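Local structure of EvdMO1 (Micromonospora carbonacea, 5T39) at residues 89-94 with 115-120. The protein probably transfers methyl groups from S-adenosylmethionine during everninomicin biosynthesis, as the methyltransferase domain of a bifunctional methyltransferase-oxidase. Residues are numbered along the deposited sequence; the frame is centred on the assembly and turned at random. Where two conformers were deposited one is given.
Sequences DTLALA and EFVMEV
Met118 reaches across from helix 108-121 to set its methyl group against Thr90 and Leu91 of helix 88-94; the two are neighbouring helices of the Rossmann-like methyltransferase fold. Met118 CE lies 3.8 Å from Thr90 CB and 4.1 Å from the backbone N of Leu91, so the terminal methyl rests on the helix surface where the two residues join. The chain gets there by bending: Met118 CG stands anti to the carbonyl carbon (chi1 -60°), and further turns at chi2 and chi3 swing the thioether toward the opposite helix. Beside it, Leu91 meets Val117 methyl to methyl, CD2 to CG1 at 4.2 Å, the two side chains slanting across one another. CG of Leu91 is anti to its own amide nitrogen (chi1 -176°), which carries the branched end out toward Val117. The side-chain contacts are all apolar; the axes of the two segments approach to 10.5 Å and run in roughly the same direction, at 32°, and 157 Å² is buried in total. Strand 126-130, at one edge of the central seven-stranded sheet, lies beneath: Val126 touches both Thr90 and Met118, and Leu128 also packs on Met118. The hydroxyl of Thr90 is engaged elsewhere, OG1 hydrogen-bonding OE2 of Glu81 on strand 78-82, consistent with the bond fixing the rotation of the side chain. The side chain of Thr90 is about 8 Å from the bound S-adenosyl-L-homocysteine. On the Leu91 side, Met118 CE is 4.3 Å from Leu91 CB.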
loop_
_atom_site.group_PDB
_atom_site.type_symbol
_atom_site.label_atom_id
_atom_site.label_comp_id
_atom_site.label_asym_id
_atom_site.label_seq_id
_atom_site.Cartn_x
_atom_site.Cartn_y
_atom_site.Cartn_z
ATOM N N ASP A 89 1.988 -6.969 -4.176
ATOM C CA ASP A 89 2.459 -7.180 -2.806
ATOM C C ASP A 89 1.553 -8.163 -2.076
ATOM O O ASP A 89 2.025 -8.972 -1.272
ATOM C CB ASP A 89 2.516 -5.867 -2.015
ATOM C CG ASP A 89 3.644 -4.952 -2.433
ATOM O OD1 ASP A 89 4.638 -5.422 -3.022
ATOM O OD2 ASP A 89 3.533 -3.740 -2.115
ATOM N N THR A 90 0.245 -8.097 -2.340
ATOM C CA THR A 90 -0.706 -8.996 -1.699
ATOM C C THR A 90 -0.326 -10.438 -1.981
ATOM O O THR A 90 -0.270 -11.282 -1.077
ATOM C CB THR A 90 -2.115 -8.731 -2.255
ATOM O OG1 THR A 90 -2.263 -7.374 -2.701
ATOM C CG2 THR A 90 -3.154 -9.078 -1.212
ATOM N N LEU A 91 -0.046 -10.732 -3.251
ATOM C CA LEU A 91 0.345 -12.079 -3.652
ATOM C C LEU A 91 1.655 -12.497 -2.983
ATOM O O LEU A 91 1.780 -13.618 -2.472
ATOM C CB LEU A 91 0.477 -12.103 -5.170
ATOM C CG LEU A 91 0.789 -13.452 -5.794
ATOM C CD1 LEU A 91 -0.334 -14.422 -5.533
ATOM C CD2 LEU A 91 1.014 -13.262 -7.269
ATOM N N ALA A 92 2.648 -11.606 -2.979
ATOM C CA ALA A 92 3.928 -11.932 -2.362
ATOM C C ALA A 92 3.779 -12.220 -0.872
ATOM O O ALA A 92 4.411 -13.141 -0.343
ATOM C CB ALA A 92 4.930 -10.808 -2.612
ATOM N N LEU A 93 2.955 -11.434 -0.174
ATOM C CA LEU A 93 2.718 -11.666 1.248
ATOM C C LEU A 93 1.980 -12.965 1.504
ATOM O O LEU A 93 2.113 -13.543 2.587
ATOM C CB LEU A 93 1.871 -10.536 1.808
ATOM C CG LEU A 93 2.568 -9.188 1.907
ATOM C CD1 LEU A 93 1.518 -8.134 2.200
ATOM C CD2 LEU A 93 3.651 -9.192 2.976
ATOM N N ALA A 94 1.184 -13.420 0.549
ATOM C CA ALA A 94 0.341 -14.594 0.729
ATOM C C ALA A 94 1.055 -15.898 0.420
ATOM O O ALA A 94 0.462 -16.965 0.602
ATOM C CB ALA A 94 -0.896 -14.479 -0.163
ATOM N N GLU A 115 -8.081 -8.780 -8.347
ATOM C CA GLU A 115 -8.918 -9.970 -8.185
ATOM C C GLU A 115 -8.584 -11.016 -9.240
ATOM O O GLU A 115 -8.532 -12.211 -8.946
ATOM C CB GLU A 115 -10.397 -9.587 -8.268
ATOM C CG GLU A 115 -10.902 -8.822 -7.058
ATOM C CD GLU A 115 -12.318 -8.297 -7.209
ATOM O OE1 GLU A 115 -12.701 -7.861 -8.312
ATOM O OE2 GLU A 115 -13.058 -8.303 -6.206
ATOM N N PHE A 116 -8.351 -10.583 -10.478
ATOM C CA PHE A 116 -7.939 -11.498 -11.537
ATOM C C PHE A 116 -6.607 -12.156 -11.193
ATOM O O PHE A 116 -6.448 -13.373 -11.331
ATOM C CB PHE A 116 -7.868 -10.701 -12.842
ATOM C CG PHE A 116 -7.163 -11.385 -13.978
ATOM C CD1 PHE A 116 -7.700 -12.504 -14.592
ATOM C CD2 PHE A 116 -5.976 -10.870 -14.465
ATOM C CE1 PHE A 116 -7.057 -13.083 -15.682
ATOM C CE2 PHE A 116 -5.337 -11.438 -15.541
ATOM C CZ PHE A 116 -5.869 -12.543 -16.147
ATOM N N VAL A 117 -5.636 -11.365 -10.727
ATOM C CA VAL A 117 -4.339 -11.917 -10.343
ATOM C C VAL A 117 -4.514 -13.016 -9.300
ATOM O O VAL A 117 -3.916 -14.098 -9.396
ATOM C CB VAL A 117 -3.408 -10.787 -9.859
ATOM C CG1 VAL A 117 -2.136 -11.336 -9.209
ATOM C CG2 VAL A 117 -3.065 -9.858 -11.018
ATOM N N MET A 118 -5.332 -12.759 -8.274
ATOM C CA MET A 118 -5.506 -13.762 -7.226
ATOM C C MET A 118 -6.158 -15.022 -7.770
ATOM O O MET A 118 -5.836 -16.128 -7.328
ATOM C CB MET A 118 -6.341 -13.234 -6.064
ATOM C CG MET A 118 -5.750 -12.043 -5.379
ATOM S SD MET A 118 -4.009 -12.182 -4.905
ATOM C CE MET A 118 -3.525 -10.513 -5.335
ATOM N N GLU A 119 -7.120 -14.871 -8.676
ATOM C CA GLU A 119 -7.766 -16.043 -9.251
ATOM C C GLU A 119 -6.790 -16.850 -10.100
ATOM O O GLU A 119 -6.747 -18.082 -10.000
ATOM C CB GLU A 119 -8.996 -15.640 -10.062
ATOM C CG GLU A 119 -9.731 -16.869 -10.560
ATOM C CD GLU A 119 -11.055 -16.592 -11.226
ATOM O OE1 GLU A 119 -11.405 -15.422 -11.439
ATOM O OE2 GLU A 119 -11.748 -17.573 -11.558
ATOM N N VAL A 120 -5.984 -16.181 -10.928
ATOM C CA VAL A 120 -5.026 -16.894 -11.770
ATOM C C VAL A 120 -4.049 -17.683 -10.912
ATOM O O VAL A 120 -3.676 -18.808 -11.254
ATOM C CB VAL A 120 -4.295 -15.908 -12.700
ATOM C CG1 VAL A 120 -3.142 -16.583 -13.421
ATOM C CG2 VAL A 120 -5.248 -15.290 -13.689
#